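Local structure of toxin PAU_02230 (Photorhabdus asymbiotica subsp. asymbiotica ATCC 43949, 6HV6) at residues F83-R88 and R136-D141. The protein is a bacterial toxin from an insect and human pathogen, built here from a helical part next to a mixed helix and antiparallel-sheet domain. The protein carries 1 engineered substitution. Numbering follows the deposited sequence.
Sequences FDTMQR and RYISPD
Thr85 and Met86, neighbours on helix 80-93, meet Tyr137 and Ile138 of helix 130-138. Thr85 offers its methyl: with CG2 anti to the backbone N (chi1 -63° for OG1), this carbon reaches Ile138 CG2 at 3.8 Å, the two side chains crossing at about a right angle, while OG1 turns back along its own helix to bond the carbonyl O of Glu81. Met86 has the largest share of the contact. Its backbone N lies 3.7 Å from Ile138 CG2, which therefore rests against the helix backbone as well as against Met86 CB. Beyond CB the chain runs across the Tyr137 ring. Met86 CG stands over one face, nearest the CD1-CE1 side and 3.8 Å from the Tyr137 ring centroid, a CH-pi contact; SD follows over the same ring, 4.5 Å from the Tyr137 centroid and 15° off the normal, making a Met-aromatic pair. A bend at chi3 (75°) then carries CE away from the ring. No hydrogen bond crosses between the segments, and the phenol oxygen of the buried Tyr137 is instead bonded to Tyr110 OH. Within 136-141, Asp141 OD1 accepts from both Arg136 NH1, in a 2.8 Å salt bridge, and Ser139 OG. Helix 144-176 covers Met86 with Met154 and Ile158, while Met89 and Ala90 extend the surface of helix 80-93 against Tyr137, joining three helices in an apolar cluster.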
# COMPACT_ATOMS: atom_id res chain seq x y z
N PHE A 83 -5.97 9.67 -20.47
CA PHE A 83 -5.32 9.56 -19.17
C PHE A 83 -4.04 8.73 -19.27
O PHE A 83 -2.99 9.14 -18.77
CB PHE A 83 -6.28 8.97 -18.15
CG PHE A 83 -5.70 8.83 -16.76
CD1 PHE A 83 -5.76 9.88 -15.87
CD2 PHE A 83 -5.11 7.64 -16.36
CE1 PHE A 83 -5.23 9.76 -14.60
CE2 PHE A 83 -4.58 7.52 -15.08
CZ PHE A 83 -4.64 8.58 -14.20
N ASP A 84 -4.12 7.57 -19.92
CA ASP A 84 -2.95 6.71 -20.06
C ASP A 84 -1.83 7.41 -20.84
O ASP A 84 -0.66 7.32 -20.47
CB ASP A 84 -3.34 5.39 -20.75
CG ASP A 84 -4.35 4.58 -19.93
OD1 ASP A 84 -4.44 4.76 -18.70
OD2 ASP A 84 -5.06 3.74 -20.54
N THR A 85 -2.19 8.13 -21.91
CA THR A 85 -1.19 8.90 -22.66
C THR A 85 -0.51 9.93 -21.77
O THR A 85 0.72 10.09 -21.80
CB THR A 85 -1.86 9.58 -23.86
OG1 THR A 85 -2.35 8.58 -24.75
CG2 THR A 85 -0.87 10.44 -24.60
N MET A 86 -1.29 10.64 -20.95
CA MET A 86 -0.69 11.63 -20.06
C MET A 86 0.26 10.98 -19.06
O MET A 86 1.36 11.49 -18.80
CB MET A 86 -1.79 12.40 -19.32
CG MET A 86 -1.28 13.17 -18.11
SD MET A 86 -2.62 13.97 -17.22
CE MET A 86 -3.35 12.56 -16.39
N GLN A 87 -0.14 9.84 -18.50
CA GLN A 87 0.70 9.17 -17.50
C GLN A 87 2.01 8.71 -18.10
O GLN A 87 3.06 8.78 -17.44
CB GLN A 87 -0.05 7.98 -16.89
CG GLN A 87 -1.30 8.37 -16.09
CD GLN A 87 -0.99 9.20 -14.87
OE1 GLN A 87 -0.65 10.38 -14.97
NE2 GLN A 87 -1.11 8.60 -13.70
N ARG A 88 1.98 8.21 -19.34
CA ARG A 88 3.23 7.83 -20.00
C ARG A 88 4.12 9.05 -20.21
O ARG A 88 5.32 9.01 -19.93
CB ARG A 88 2.94 7.13 -21.32
CG ARG A 88 2.33 5.71 -21.16
CD ARG A 88 2.21 4.97 -22.50
NE ARG A 88 0.98 5.29 -23.22
CZ ARG A 88 0.91 6.13 -24.26
NH1 ARG A 88 2.00 6.74 -24.70
NH2 ARG A 88 -0.26 6.35 -24.85
N ARG A 136 -5.20 19.06 -23.23
CA ARG A 136 -4.19 20.10 -23.40
C ARG A 136 -2.81 19.60 -22.97
O ARG A 136 -1.80 19.89 -23.63
CB ARG A 136 -4.58 21.35 -22.60
CG ARG A 136 -5.94 21.92 -23.00
CD ARG A 136 -5.93 22.41 -24.46
NE ARG A 136 -5.11 23.60 -24.55
CZ ARG A 136 -4.08 23.75 -25.38
NH1 ARG A 136 -3.76 22.77 -26.22
NH2 ARG A 136 -3.38 24.88 -25.38
N TYR A 137 -2.76 18.82 -21.90
CA TYR A 137 -1.47 18.28 -21.45
C TYR A 137 -0.83 17.45 -22.54
O TYR A 137 0.36 17.59 -22.83
CB TYR A 137 -1.68 17.44 -20.19
CG TYR A 137 -0.42 16.85 -19.60
CD1 TYR A 137 0.21 15.74 -20.17
CD2 TYR A 137 0.12 17.38 -18.43
CE1 TYR A 137 1.36 15.19 -19.60
CE2 TYR A 137 1.26 16.84 -17.87
CZ TYR A 137 1.88 15.76 -18.44
OH TYR A 137 3.02 15.25 -17.84
N ILE A 138 -1.61 16.56 -23.16
CA ILE A 138 -1.02 15.66 -24.14
C ILE A 138 -0.85 16.31 -25.50
O ILE A 138 -0.19 15.73 -26.37
CB ILE A 138 -1.86 14.36 -24.27
CG1 ILE A 138 -3.24 14.63 -24.84
CG2 ILE A 138 -2.00 13.70 -22.91
CD1 ILE A 138 -4.08 13.37 -24.93
N SER A 139 -1.39 17.51 -25.70
CA SER A 139 -1.26 18.17 -27.00
C SER A 139 0.16 18.68 -27.19
O SER A 139 0.80 19.12 -26.23
CB SER A 139 -2.25 19.34 -27.11
OG SER A 139 -2.03 20.08 -28.31
N PRO A 140 0.67 18.68 -28.42
CA PRO A 140 2.04 19.17 -28.64
C PRO A 140 2.15 20.68 -28.61
O PRO A 140 3.28 21.19 -28.61
CB PRO A 140 2.40 18.61 -30.02
CG PRO A 140 1.12 18.44 -30.70
CD PRO A 140 0.09 18.10 -29.65
N ASP A 141 1.05 21.43 -28.57
CA ASP A 141 1.20 22.88 -28.51
C ASP A 141 1.27 23.42 -27.07
O ASP A 141 1.29 24.63 -26.89
CB ASP A 141 0.07 23.58 -29.29
CG ASP A 141 -1.30 23.30 -28.73
OD1 ASP A 141 -1.42 22.50 -27.78
OD2 ASP A 141 -2.28 23.87 -29.26